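Local coordinates for protein molinate hydrolase (Gulosibacter molinativorax, PDB 4UB9) that hydrolyses the thiocarbamate herbicide molinate, probably as a metal-dependent amidohydrolase that cleaves a carbon-nitrogen bond at a zinc site, at residues A[329-333]-A[334-338]; A[351-354]-A[355-358]; A[359-363]-A[364-368]; A[267-270]-A[271-275]. All coordinates share one frame; numbering follows the deposited sequence.

Contact 1: A[329-333]-A[334-338]; sequences QPTTI and AQQAW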
ATOM      1  N   GLN A 329     -16.156   6.235  26.593  1.00 29.44           N
ATOM      2  CA  GLN A 329     -15.904   4.854  26.099  1.00 34.80           C
ATOM      3  C   GLN A 329     -14.560   4.423  26.615  1.00 35.91           C
ATOM      4  O   GLN A 329     -13.533   4.733  26.021  1.00 37.05           O
ATOM      5  CB  GLN A 329     -15.944   4.759  24.588  1.00 35.07           C
ATOM      6  CG  GLN A 329     -17.362   4.958  24.089  1.00 41.49           C
ATOM      7  CD  GLN A 329     -17.486   5.048  22.589  1.00 41.37           C
ATOM      8  OE1 GLN A 329     -16.615   4.602  21.848  1.00 46.79           O
ATOM      9  NE2 GLN A 329     -18.582   5.592  22.145  1.00 41.02           N
ATOM     10  N   PRO A 330     -14.568   3.793  27.787  1.00 36.64           N
ATOM     11  CA  PRO A 330     -13.353   3.418  28.416  1.00 36.24           C
ATOM     12  C   PRO A 330     -12.978   1.988  28.118  1.00 34.02           C
ATOM     13  O   PRO A 330     -13.713   1.198  27.542  1.00 37.40           O
ATOM     14  CB  PRO A 330     -13.710   3.549  29.879  1.00 32.49           C
ATOM     15  CG  PRO A 330     -15.093   2.995  29.900  1.00 35.64           C
ATOM     16  CD  PRO A 330     -15.730   3.527  28.658  1.00 35.64           C
ATOM     17  N   THR A 331     -11.827   1.686  28.631  1.00 35.76           N
ATOM     18  CA  THR A 331     -11.192   0.449  28.437  1.00 38.85           C
ATOM     19  C   THR A 331     -10.780  -0.040  29.840  1.00 39.10           C
ATOM     20  O   THR A 331     -10.428   0.756  30.702  1.00 35.90           O
ATOM     21  CB  THR A 331     -10.027   0.751  27.519  1.00 42.06           C
ATOM     22  OG1 THR A 331      -9.737  -0.389  26.722  1.00 59.60           O
ATOM     23  CG2 THR A 331      -8.899   1.255  28.269  1.00 37.79           C
ATOM     24  N   THR A 332     -10.924  -1.331  30.100  1.00 39.67           N
ATOM     25  CA  THR A 332     -10.538  -1.884  31.397  1.00 34.34           C
ATOM     26  C   THR A 332      -9.039  -1.881  31.527  1.00 36.79           C
ATOM     27  O   THR A 332      -8.297  -1.759  30.551  1.00 37.99           O
ATOM     28  CB  THR A 332     -11.007  -3.323  31.592  1.00 31.99           C
ATOM     29  OG1 THR A 332     -10.414  -4.168  30.608  1.00 33.53           O
ATOM     30  CG2 THR A 332     -12.499  -3.438  31.501  1.00 35.34           C
ATOM     31  N   ILE A 333      -8.570  -2.053  32.739  1.00 35.39           N
ATOM     32  CA  ILE A 333      -7.109  -2.124  32.980  1.00 36.52           C
ATOM     33  C   ILE A 333      -6.426  -3.198  32.141  1.00 35.40           C
ATOM     34  O   ILE A 333      -5.406  -2.964  31.523  1.00 38.44           O
ATOM     35  CB  ILE A 333      -6.839  -2.404  34.474  1.00 41.81           C
ATOM     36  CG1 ILE A 333      -7.168  -1.132  35.280  1.00 43.11           C
ATOM     37  CG2 ILE A 333      -5.387  -2.832  34.708  1.00 37.80           C
ATOM     38  CD1 ILE A 333      -7.426  -1.385  36.755  1.00 42.65           C
ATOM     39  N   ALA A 334      -7.052  -4.372  32.108  1.00 33.51           N
ATOM     40  CA  ALA A 334      -6.498  -5.532  31.425  1.00 34.78           C
ATOM     41  C   ALA A 334      -6.517  -5.378  29.904  1.00 36.30           C
ATOM     42  O   ALA A 334      -5.527  -5.619  29.216  1.00 38.57           O
ATOM     43  CB  ALA A 334      -7.253  -6.780  31.813  1.00 32.83           C
ATOM     44  N   GLN A 335      -7.661  -4.940  29.383  1.00 38.01           N
ATOM     45  CA  GLN A 335      -7.802  -4.697  27.932  1.00 35.10           C
ATOM     46  C   GLN A 335      -6.785  -3.670  27.451  1.00 33.49           C
ATOM     47  O   GLN A 335      -6.079  -3.871  26.465  1.00 34.42           O
ATOM     48  CB  GLN A 335      -9.238  -4.286  27.594  1.00 36.09           C
ATOM     49  CG  GLN A 335      -9.435  -3.799  26.178  1.00 37.35           C
ATOM     50  CD  GLN A 335      -9.166  -4.856  25.105  1.00 38.74           C
ATOM     51  OE1 GLN A 335      -9.393  -6.076  25.282  1.00 36.76           O
ATOM     52  NE2 GLN A 335      -8.726  -4.380  23.955  1.00 34.59           N
ATOM     53  N   GLN A 336      -6.669  -2.592  28.192  1.00 31.50           N
ATOM     54  CA  GLN A 336      -5.741  -1.524  27.814  1.00 32.25           C
ATOM     55  C   GLN A 336      -4.322  -1.983  27.908  1.00 30.44           C
ATOM     56  O   GLN A 336      -3.453  -1.544  27.148  1.00 36.36           O
ATOM     57  CB  GLN A 336      -5.916  -0.261  28.718  1.00 28.36           C
ATOM     58  CG  GLN A 336      -5.086   0.955  28.243  1.00 30.61           C
ATOM     59  CD  GLN A 336      -5.397   1.439  26.791  1.00 31.30           C
ATOM     60  OE1 GLN A 336      -4.493   1.781  26.013  1.00 33.41           O
ATOM     61  NE2 GLN A 336      -6.662   1.476  26.448  1.00 34.14           N
ATOM     62  N   ALA A 337      -4.049  -2.771  28.933  1.00 31.70           N
ATOM     63  CA  ALA A 337      -2.683  -3.317  29.083  1.00 33.08           C
ATOM     64  C   ALA A 337      -2.350  -4.244  27.903  1.00 35.44           C
ATOM     65  O   ALA A 337      -1.215  -4.285  27.439  1.00 36.20           O
ATOM     66  CB  ALA A 337      -2.551  -4.078  30.388  1.00 34.38           C
ATOM     67  N   TRP A 338      -3.343  -5.009  27.448  1.00 34.68           N
ATOM     68  CA  TRP A 338      -3.124  -5.827  26.301  1.00 38.92           C
ATOM     69  C   TRP A 338      -2.784  -4.947  25.062  1.00 38.24           C
ATOM     70  O   TRP A 338      -1.804  -5.172  24.346  1.00 39.59           O
ATOM     71  CB  TRP A 338      -4.325  -6.729  26.044  1.00 42.72           C
ATOM     72  CG  TRP A 338      -4.128  -7.407  24.726  1.00 46.56           C
ATOM     73  CD1 TRP A 338      -3.322  -8.465  24.478  1.00 43.13           C
ATOM     74  CD2 TRP A 338      -4.659  -6.993  23.469  1.00 45.70           C
ATOM     75  NE1 TRP A 338      -3.334  -8.753  23.152  1.00 51.33           N
ATOM     76  CE2 TRP A 338      -4.141  -7.858  22.504  1.00 51.19           C
ATOM     77  CE3 TRP A 338      -5.520  -5.974  23.068  1.00 45.00           C
ATOM     78  CZ2 TRP A 338      -4.455  -7.751  21.151  1.00 52.56           C
ATOM     79  CZ3 TRP A 338      -5.841  -5.860  21.738  1.00 50.10           C
ATOM     80  CH2 TRP A 338      -5.300  -6.745  20.780  1.00 52.68           C
TER
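The peptide group of T332 meets that of Q336 across this turn, T332 O accepting from Q336 N at 3.0 Å. The next carbonyl repeats the pattern, I333 O taking A337 N at 2.9 Å. Beside the turn, CG of Q335 lies 3.5 Å from OG1 of T331; the two side chains cross at about a right angle.

T332 is the N-cap of helix 333-341. With OG1 set between its own backbone N and carbonyl carbon (chi1 62°), the hydroxyl is turned toward the helix and accepts from Q335 N, which lies 3.1 Å from T332 OG1. Threonine suits the place because its short side chain leaves OG1 within reach of this amide, while Q335 CB packs 3.2 Å from the same OG1. The hydroxyl is also hydrogen-bonded to E392, and I333 N is satisfied by E410, so two carboxylates gather round the start of the helix that follows strand 326-328.

T331 OG1, by contrast, is buried with no polar partner in the model, whereas the backbone oxygen of T331 is hydrogen-bonded to K411 NZ. The chemistry implies a helix start whose first amides are taken up by a hydroxyl and a carboxylate, and the two acids would probably interact favourably with the positive end of the helix dipole.

Contact 2: A[351-354]-A[355-358]; sequences GRVH and HEND
N357 folds back along the helix toward V353 and H354. Its CB lies 3.5 Å from H354 O, and CG settles 3.3 Å from V353 O, the same carbonyl that receives the backbone N-H of N357. CG is anti to the carbonyl carbon of N357 (chi1 -73°), which sends the amide back toward the preceding turn. At the tip the branches part, though V353 O sits 3.5 Å from both N357 OD1 and N357 ND2: N357 OD1 approaches the methyl CG1 of V353 at 4.2 Å, while N357 ND2 comes 4.0 Å from CD2 of H354. The amide and the imidazole lie side by side, pointing the same way, their planes only 18° apart. Asparagine suits this place because one end of its amide gives and the other takes: ND2 is hydrogen-bonded to T304 O and OD1 to I311 N.

This is the N-terminal start of helix 353-363, with R352 as N-cap, in a fold of the TIM-barrel clan. T304 belongs to the loop that follows H302, a zinc ligand, and H354 binds the same loop through NE2 to Q308 N while its ND1 bonds F349 O. A histidine can be held at both nitrogens in this way, which fixes the rotation of the ring; its side chain is about 11 Å from the zinc ion.

On another side of the turn, E356 N is bonded to R352 O at 3.2 Å. D358 N reaches H354 O at 3.1 Å, and its carboxylate OD1 is hydrogen-bonded to T304 OG1.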
ATOM      1  N   GLY A 351      -6.897   4.913  26.091  1.00 35.01           N
ATOM      2  CA  GLY A 351      -5.750   4.857  26.943  1.00 33.73           C
ATOM      3  C   GLY A 351      -5.062   6.173  27.176  1.00 37.80           C
ATOM      4  O   GLY A 351      -5.494   7.250  26.699  1.00 35.72           O
ATOM      5  N   ARG A 352      -3.973   6.072  27.947  1.00 41.01           N
ATOM      6  CA  ARG A 352      -3.098   7.205  28.322  1.00 41.97           C
ATOM      7  C   ARG A 352      -3.954   8.412  28.817  1.00 39.44           C
ATOM      8  O   ARG A 352      -4.744   8.274  29.737  1.00 36.23           O
ATOM      9  CB  ARG A 352      -2.129   7.599  27.172  1.00 47.88           C
ATOM     10  CG  ARG A 352      -1.175   6.522  26.675  1.00 59.09           C
ATOM     11  CD  ARG A 352      -1.889   5.573  25.705  1.00 71.20           C
ATOM     12  NE  ARG A 352      -1.104   4.399  25.316  1.00 73.79           N
ATOM     13  CZ  ARG A 352      -0.649   4.150  24.081  1.00 77.27           C
ATOM     14  NH1 ARG A 352      -0.906   4.974  23.071  1.00 71.11           N
ATOM     15  NH2 ARG A 352       0.066   3.044  23.851  1.00 72.50           N
ATOM     16  N   VAL A 353      -3.825   9.558  28.153  1.00 35.36           N
ATOM     17  CA  VAL A 353      -4.506  10.780  28.561  1.00 34.68           C
ATOM     18  C   VAL A 353      -6.011  10.672  28.544  1.00 32.77           C
ATOM     19  O   VAL A 353      -6.684  11.280  29.365  1.00 32.13           O
ATOM     20  CB  VAL A 353      -4.041  11.972  27.705  1.00 38.85           C
ATOM     21  CG1 VAL A 353      -4.863  13.212  28.006  1.00 35.58           C
ATOM     22  CG2 VAL A 353      -2.547  12.237  27.957  1.00 35.98           C
ATOM     23  N   HIS A 354      -6.556   9.848  27.665  1.00 30.38           N
ATOM     24  CA  HIS A 354      -8.010   9.687  27.650  1.00 31.13           C
ATOM     25  C   HIS A 354      -8.521   8.899  28.829  1.00 32.99           C
ATOM     26  O   HIS A 354      -9.681   9.055  29.264  1.00 31.84           O
ATOM     27  CB  HIS A 354      -8.498   9.033  26.366  1.00 31.84           C
ATOM     28  CG  HIS A 354      -8.168   9.822  25.151  1.00 34.43           C
ATOM     29  ND1 HIS A 354      -8.309   9.318  23.881  1.00 35.54           N
ATOM     30  CD2 HIS A 354      -7.599  11.043  25.005  1.00 35.14           C
ATOM     31  CE1 HIS A 354      -7.894  10.213  23.004  1.00 31.78           C
ATOM     32  NE2 HIS A 354      -7.449  11.261  23.664  1.00 32.51           N
ATOM     33  N   HIS A 355      -7.662   8.027  29.325  1.00 33.20           N
ATOM     34  CA  HIS A 355      -7.961   7.275  30.544  1.00 35.09           C
ATOM     35  C   HIS A 355      -8.021   8.270  31.705  1.00 32.74           C
ATOM     36  O   HIS A 355      -8.954   8.227  32.506  1.00 36.09           O
ATOM     37  CB  HIS A 355      -6.898   6.173  30.781  1.00 34.82           C
ATOM     38  CG  HIS A 355      -6.822   5.678  32.191  1.00 34.70           C
ATOM     39  ND1 HIS A 355      -7.677   4.706  32.693  1.00 36.99           N
ATOM     40  CD2 HIS A 355      -6.025   6.039  33.215  1.00 33.33           C
ATOM     41  CE1 HIS A 355      -7.402   4.486  33.965  1.00 33.19           C
ATOM     42  NE2 HIS A 355      -6.405   5.284  34.305  1.00 36.42           N
ATOM     43  N   GLU A 356      -7.013   9.116  31.798  1.00 33.72           N
ATOM     44  CA  GLU A 356      -6.954  10.156  32.851  1.00 37.75           C
ATOM     45  C   GLU A 356      -8.099  11.138  32.786  1.00 33.38           C
ATOM     46  O   GLU A 356      -8.569  11.617  33.807  1.00 39.11           O
ATOM     47  CB  GLU A 356      -5.647  10.919  32.774  1.00 43.26           C
ATOM     48  CG  GLU A 356      -4.454  10.075  33.221  1.00 51.24           C
ATOM     49  CD  GLU A 356      -3.123  10.547  32.628  1.00 57.67           C
ATOM     50  OE1 GLU A 356      -3.054  11.654  32.070  1.00 60.84           O
ATOM     51  OE2 GLU A 356      -2.132   9.793  32.717  1.00 65.11           O
ATOM     52  N   ASN A 357      -8.556  11.428  31.577  1.00 35.20           N
ATOM     53  CA  ASN A 357      -9.760  12.258  31.392  1.00 35.15           C
ATOM     54  C   ASN A 357     -10.952  11.566  32.004  1.00 36.82           C
ATOM     55  O   ASN A 357     -11.727  12.173  32.716  1.00 39.24           O
ATOM     56  CB  ASN A 357     -10.071  12.477  29.915  1.00 35.71           C
ATOM     57  CG  ASN A 357      -9.112  13.453  29.225  1.00 35.19           C
ATOM     58  OD1 ASN A 357      -8.467  14.291  29.855  1.00 33.44           O
ATOM     59  ND2 ASN A 357      -9.094  13.389  27.901  1.00 35.99           N
ATOM     60  N   ASP A 358     -11.080  10.276  31.707  1.00 37.77           N
ATOM     61  CA  ASP A 358     -12.186   9.476  32.232  1.00 39.02           C
ATOM     62  C   ASP A 358     -12.189   9.561  33.763  1.00 37.48           C
ATOM     63  O   ASP A 358     -13.229   9.747  34.395  1.00 36.19           O
ATOM     64  CB  ASP A 358     -12.086   8.018  31.781  1.00 44.80           C
ATOM     65  CG  ASP A 358     -12.498   7.803  30.320  1.00 47.68           C
ATOM     66  OD1 ASP A 358     -13.210   8.666  29.756  1.00 44.89           O
ATOM     67  OD2 ASP A 358     -12.120   6.743  29.740  1.00 51.77           O
TER

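Contact 3: A[359-363]-A[364-368]; sequences VRMIK and AGVPL
M361 lays its terminal methyl against V366, with CE of M361 3.6 Å from CG2 of V366, where the chain turns out of helix 353-363. The turn is a Schellman motif. V366 N bonds back to M361 O at 3.2 Å, nearly straight at 160°, and inside that loop G365 N bonds to I362 O at 2.9 Å. G365 is the residue that leaves the helix, with a positive phi of 68°; lacking a side chain, it takes this conformation with little strain. One step earlier, A364 N still closes an ordinary helical bond to R360 O, and its small CB rests close to that carbonyl.

The motif brings an apolar group together across the turn. Bends in the M361 chain carry SD and CE across V366 at a slant, and a flexible thioether fits such a winding path. I362 and L368 then meet at about a right angle, CG1 of I362 lying 4.0 Å from CD1 of L368, with the leucine at the start of strand 368-370. This is the helix-to-strand return of a TIM-barrel-like fold: P367 pairs through its backbone with S326, at the start of strand 326-328, and M361 and V366 also pack on helix 313-322. The polar end of R360 turns elsewhere, NH1 bonding to I311 O.

Reaching its acceptor quite differently from V366 N, the amide of G365 lies 63° out of the plane of the I362 carbonyl.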
ATOM      1  N   VAL A 359     -11.007   9.411  34.354  1.00 33.64           N
ATOM      2  CA  VAL A 359     -10.874   9.406  35.797  1.00 34.19           C
ATOM      3  C   VAL A 359     -11.334  10.733  36.400  1.00 35.42           C
ATOM      4  O   VAL A 359     -12.066  10.759  37.389  1.00 37.29           O
ATOM      5  CB  VAL A 359      -9.410   9.149  36.222  1.00 34.30           C
ATOM      6  CG1 VAL A 359      -9.222   9.444  37.720  1.00 35.17           C
ATOM      7  CG2 VAL A 359      -9.009   7.717  35.958  1.00 31.40           C
ATOM      8  N   ARG A 360     -10.842  11.822  35.817  1.00 37.37           N
ATOM      9  CA  ARG A 360     -11.166  13.170  36.297  1.00 33.04           C
ATOM     10  C   ARG A 360     -12.635  13.511  36.093  1.00 37.00           C
ATOM     11  O   ARG A 360     -13.242  14.192  36.924  1.00 37.23           O
ATOM     12  CB  ARG A 360     -10.287  14.200  35.648  1.00 34.24           C
ATOM     13  CG  ARG A 360      -8.837  14.050  36.088  1.00 35.46           C
ATOM     14  CD  ARG A 360      -7.898  14.930  35.273  1.00 36.23           C
ATOM     15  NE  ARG A 360      -8.403  16.299  35.235  1.00 36.90           N
ATOM     16  CZ  ARG A 360      -8.443  17.096  34.181  1.00 35.58           C
ATOM     17  NH1 ARG A 360      -8.016  16.716  32.980  1.00 40.97           N
ATOM     18  NH2 ARG A 360      -8.948  18.283  34.341  1.00 41.40           N
ATOM     19  N   MET A 361     -13.238  12.988  35.039  1.00 31.50           N
ATOM     20  CA  MET A 361     -14.643  13.233  34.833  1.00 32.71           C
ATOM     21  C   MET A 361     -15.478  12.569  35.924  1.00 34.38           C
ATOM     22  O   MET A 361     -16.491  13.105  36.392  1.00 39.00           O
ATOM     23  CB  MET A 361     -15.078  12.738  33.472  1.00 31.92           C
ATOM     24  CG  MET A 361     -14.396  13.476  32.358  1.00 36.45           C
ATOM     25  SD  MET A 361     -15.289  14.922  31.754  1.00 44.80           S
ATOM     26  CE  MET A 361     -16.610  14.098  30.830  1.00 39.26           C
ATOM     27  N   ILE A 362     -15.113  11.347  36.236  1.00 35.72           N
ATOM     28  CA  ILE A 362     -15.822  10.564  37.223  1.00 36.41           C
ATOM     29  C   ILE A 362     -15.695  11.278  38.559  1.00 37.95           C
ATOM     30  O   ILE A 362     -16.675  11.472  39.252  1.00 36.86           O
ATOM     31  CB  ILE A 362     -15.224   9.146  37.331  1.00 38.43           C
ATOM     32  CG1 ILE A 362     -15.683   8.279  36.164  1.00 35.53           C
ATOM     33  CG2 ILE A 362     -15.613   8.456  38.660  1.00 39.25           C
ATOM     34  CD1 ILE A 362     -14.745   7.124  35.845  1.00 38.64           C
ATOM     35  N   LYS A 363     -14.464  11.634  38.887  1.00 36.55           N
ATOM     36  CA  LYS A 363     -14.122  12.274  40.137  1.00 40.03           C
ATOM     37  C   LYS A 363     -14.827  13.597  40.321  1.00 38.87           C
ATOM     38  O   LYS A 363     -15.324  13.898  41.386  1.00 41.87           O
ATOM     39  CB  LYS A 363     -12.603  12.484  40.242  1.00 47.51           C
ATOM     40  CG  LYS A 363     -12.164  13.174  41.531  1.00 56.35           C
ATOM     41  CD  LYS A 363     -12.748  12.482  42.784  1.00 68.26           C
ATOM     42  CE  LYS A 363     -13.268  13.435  43.872  1.00 74.81           C
ATOM     43  NZ  LYS A 363     -12.324  13.547  45.018  1.00 77.27           N
ATOM     44  N   ALA A 364     -14.944  14.361  39.262  1.00 36.92           N
ATOM     45  CA  ALA A 364     -15.677  15.627  39.347  1.00 37.45           C
ATOM     46  C   ALA A 364     -17.192  15.448  39.355  1.00 36.65           C
ATOM     47  O   ALA A 364     -17.926  16.399  39.509  1.00 44.22           O
ATOM     48  CB  ALA A 364     -15.266  16.550  38.211  1.00 34.65           C
ATOM     49  N   GLY A 365     -17.659  14.228  39.143  1.00 36.90           N
ATOM     50  CA  GLY A 365     -19.098  13.925  39.154  1.00 32.70           C
ATOM     51  C   GLY A 365     -19.897  14.530  38.007  1.00 37.45           C
ATOM     52  O   GLY A 365     -21.046  14.881  38.176  1.00 36.71           O
ATOM     53  N   VAL A 366     -19.313  14.633  36.827  1.00 41.54           N
ATOM     54  CA  VAL A 366     -20.085  15.112  35.684  1.00 40.46           C
ATOM     55  C   VAL A 366     -21.103  14.060  35.285  1.00 38.19           C
ATOM     56  O   VAL A 366     -20.966  12.902  35.606  1.00 42.01           O
ATOM     57  CB  VAL A 366     -19.225  15.449  34.469  1.00 46.27           C
ATOM     58  CG1 VAL A 366     -18.107  16.417  34.848  1.00 48.53           C
ATOM     59  CG2 VAL A 366     -18.652  14.194  33.826  1.00 49.38           C
ATOM     60  N   PRO A 367     -22.176  14.480  34.613  1.00 40.79           N
ATOM     61  CA  PRO A 367     -23.193  13.513  34.213  1.00 36.49           C
ATOM     62  C   PRO A 367     -22.700  12.602  33.074  1.00 39.61           C
ATOM     63  O   PRO A 367     -22.219  13.100  32.027  1.00 34.02           O
ATOM     64  CB  PRO A 367     -24.347  14.407  33.711  1.00 39.31           C
ATOM     65  CG  PRO A 367     -24.078  15.765  34.271  1.00 38.02           C
ATOM     66  CD  PRO A 367     -22.601  15.875  34.362  1.00 39.18           C
ATOM     67  N   LEU A 368     -22.840  11.296  33.270  1.00 34.58           N
ATOM     68  CA  LEU A 368     -22.203  10.313  32.400  1.00 31.95           C
ATOM     69  C   LEU A 368     -23.198   9.336  31.877  1.00 30.16           C
ATOM     70  O   LEU A 368     -24.044   8.835  32.603  1.00 32.70           O
ATOM     71  CB  LEU A 368     -21.074   9.563  33.164  1.00 32.35           C
ATOM     72  CG  LEU A 368     -19.851  10.422  33.487  1.00 33.71           C
ATOM     73  CD1 LEU A 368     -18.979   9.812  34.575  1.00 34.57           C
ATOM     74  CD2 LEU A 368     -19.018  10.658  32.231  1.00 36.43           C
TER

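Contact 4: A[267-270]-A[271-275]; sequences VLVD and EVRRA
V272 and L268 meet on the close-packed side of helix 262-275, where V272 CG2 lies 3.3 Å from L268 O and V272 N bonds to that oxygen at 3.1 Å. Valine and leucine, both branched and apolar, suit this face because it lies on the sheet: V272 packs on C239 and L279, L268 on I241, on strands of the TIM-barrel-like fold. Next to it R273 lies side by side with V269, its NE 4.1 Å from V269 CG1. Arginine suits the place because its length carries the guanidinium onward to a salt bridge with D298.

D270 and R274 form the looser, exposed side. Both, like R273, touch a crystal neighbour, so their details may owe something to the lattice. D270 has CG anti to its backbone nitrogen (chi1 -178°), which brings OD2 to the edge of the R274 guanidinium, near its plane, though the carboxylate itself stands at 90° to that plane. The D270 OD2 to R274 NH1 distance is 3.8 Å, a long salt bridge. E271, buried, holds R274 NH1 more closely, its OE2 3.1 Å away, as part of a three-residue network.

The two acids come near each other, D270 OD2 lying 4.3 Å from E271 OE2. R274 and R225 each bridge to both carboxylates, so their positive charges probably offset the repulsion, and R225 ties this helix to helix 221-232.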
ATOM      1  N   VAL A 267     -26.236  26.238  11.212  1.00 30.21           N
ATOM      2  CA  VAL A 267     -27.379  25.827  10.395  1.00 31.87           C
ATOM      3  C   VAL A 267     -27.862  24.441  10.774  1.00 31.85           C
ATOM      4  O   VAL A 267     -29.044  24.191  10.922  1.00 31.49           O
ATOM      5  CB  VAL A 267     -27.004  25.821   8.908  1.00 32.92           C
ATOM      6  CG1 VAL A 267     -28.044  25.113   8.077  1.00 31.12           C
ATOM      7  CG2 VAL A 267     -26.792  27.267   8.439  1.00 35.30           C
ATOM      8  N   LEU A 268     -26.914  23.533  10.933  1.00 35.19           N
ATOM      9  CA  LEU A 268     -27.236  22.139  11.257  1.00 33.42           C
ATOM     10  C   LEU A 268     -27.915  22.050  12.602  1.00 31.61           C
ATOM     11  O   LEU A 268     -28.936  21.405  12.759  1.00 33.11           O
ATOM     12  CB  LEU A 268     -25.984  21.279  11.250  1.00 34.05           C
ATOM     13  CG  LEU A 268     -25.267  21.133   9.906  1.00 32.33           C
ATOM     14  CD1 LEU A 268     -23.919  20.457  10.128  1.00 36.33           C
ATOM     15  CD2 LEU A 268     -26.085  20.317   8.937  1.00 30.25           C
ATOM     16  N   VAL A 269     -27.329  22.704  13.578  1.00 37.91           N
ATOM     17  CA  VAL A 269     -27.898  22.721  14.942  1.00 41.40           C
ATOM     18  C   VAL A 269     -29.337  23.301  14.969  1.00 37.83           C
ATOM     19  O   VAL A 269     -30.235  22.708  15.530  1.00 39.15           O
ATOM     20  CB  VAL A 269     -26.986  23.478  15.910  1.00 39.26           C
ATOM     21  CG1 VAL A 269     -27.668  23.665  17.270  1.00 37.85           C
ATOM     22  CG2 VAL A 269     -25.689  22.695  16.079  1.00 40.43           C
ATOM     23  N   ASP A 270     -29.516  24.434  14.318  1.00 36.23           N
ATOM     24  CA  ASP A 270     -30.790  25.103  14.231  1.00 33.18           C
ATOM     25  C   ASP A 270     -31.834  24.204  13.601  1.00 30.62           C
ATOM     26  O   ASP A 270     -32.962  24.083  14.122  1.00 30.76           O
ATOM     27  CB  ASP A 270     -30.604  26.424  13.475  1.00 38.51           C
ATOM     28  CG  ASP A 270     -31.889  27.254  13.364  1.00 41.16           C
ATOM     29  OD1 ASP A 270     -32.326  27.620  14.474  1.00 41.17           O
ATOM     30  OD2 ASP A 270     -32.443  27.487  12.232  1.00 42.85           O
ATOM     31  N   GLU A 271     -31.466  23.473  12.565  1.00 28.94           N
ATOM     32  CA  GLU A 271     -32.451  22.551  11.939  1.00 32.44           C
ATOM     33  C   GLU A 271     -32.827  21.335  12.808  1.00 33.96           C
ATOM     34  O   GLU A 271     -33.925  20.783  12.690  1.00 34.44           O
ATOM     35  CB  GLU A 271     -31.979  22.103  10.551  1.00 32.41           C
ATOM     36  CG  GLU A 271     -32.018  23.243   9.552  1.00 38.48           C
ATOM     37  CD  GLU A 271     -33.449  23.725   9.259  1.00 42.57           C
ATOM     38  OE1 GLU A 271     -34.381  22.914   9.341  1.00 35.92           O
ATOM     39  OE2 GLU A 271     -33.621  24.923   8.959  1.00 47.24           O
ATOM     40  N   VAL A 272     -31.859  20.865  13.584  1.00 32.94           N
ATOM     41  CA  VAL A 272     -32.090  19.746  14.484  1.00 32.77           C
ATOM     42  C   VAL A 272     -33.032  20.198  15.565  1.00 33.71           C
ATOM     43  O   VAL A 272     -34.004  19.499  15.883  1.00 34.01           O
ATOM     44  CB  VAL A 272     -30.785  19.232  15.112  1.00 31.61           C
ATOM     45  CG1 VAL A 272     -31.082  18.260  16.218  1.00 30.74           C
ATOM     46  CG2 VAL A 272     -29.916  18.543  14.054  1.00 33.38           C
ATOM     47  N   ARG A 273     -32.744  21.372  16.128  1.00 34.43           N
ATOM     48  CA  ARG A 273     -33.623  21.991  17.155  1.00 35.24           C
ATOM     49  C   ARG A 273     -35.024  22.176  16.602  1.00 35.93           C
ATOM     50  O   ARG A 273     -35.997  21.711  17.189  1.00 38.10           O
ATOM     51  CB  ARG A 273     -33.120  23.335  17.563  1.00 39.73           C
ATOM     52  CG  ARG A 273     -32.121  23.367  18.702  1.00 44.99           C
ATOM     53  CD  ARG A 273     -31.591  22.025  19.136  1.00 45.06           C
ATOM     54  NE  ARG A 273     -30.377  22.194  19.932  1.00 49.82           N
ATOM     55  CZ  ARG A 273     -29.989  21.370  20.899  1.00 50.09           C
ATOM     56  NH1 ARG A 273     -30.719  20.310  21.217  1.00 48.69           N
ATOM     57  NH2 ARG A 273     -28.872  21.611  21.561  1.00 50.29           N
ATOM     58  N   ARG A 274     -35.106  22.744  15.409  1.00 33.99           N
ATOM     59  CA  ARG A 274     -36.396  22.923  14.730  1.00 36.22           C
ATOM     60  C   ARG A 274     -37.140  21.594  14.643  1.00 37.39           C
ATOM     61  O   ARG A 274     -38.349  21.522  14.846  1.00 34.89           O
ATOM     62  CB  ARG A 274     -36.201  23.547  13.346  1.00 37.64           C
ATOM     63  CG  ARG A 274     -37.473  23.661  12.487  1.00 39.44           C
ATOM     64  CD  ARG A 274     -37.284  23.973  10.978  1.00 44.57           C
ATOM     65  NE  ARG A 274     -37.812  25.303  10.657  1.00 57.22           N
ATOM     66  CZ  ARG A 274     -37.063  26.399  10.557  1.00 72.06           C
ATOM     67  NH1 ARG A 274     -35.751  26.344  10.731  1.00 83.16           N
ATOM     68  NH2 ARG A 274     -37.626  27.585  10.290  1.00 86.18           N
ATOM     69  N   ALA A 275     -36.431  20.526  14.276  1.00 42.00           N
ATOM     70  CA  ALA A 275     -37.102  19.218  14.109  1.00 40.35           C
ATOM     71  C   ALA A 275     -37.520  18.636  15.459  1.00 39.07           C
ATOM     72  O   ALA A 275     -38.193  17.631  15.520  1.00 40.43           O
ATOM     73  CB  ALA A 275     -36.210  18.239  13.331  1.00 43.55           C
TER

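From the N terminus the chain reaches contact 4 first, on helix 262-275, and only later contacts 1, 2 and 3; all four are local and in series, so none nests in or crosses another. Contact 1 turns the loop after strand 326-328 into helix 333-341. Contact 2 starts helix 353-363 and contact 3 ends it, closing the turn into strand 368-370, so these two share one helix. Contacts 1 and 2 touch directly, Q336 packing on G351 and P330 on D358. Contact 4 lies apart, its centre about 37 Å from that of contact 1, across the chain's centre, and joins its helix to helix 221-232 and two parallel strands.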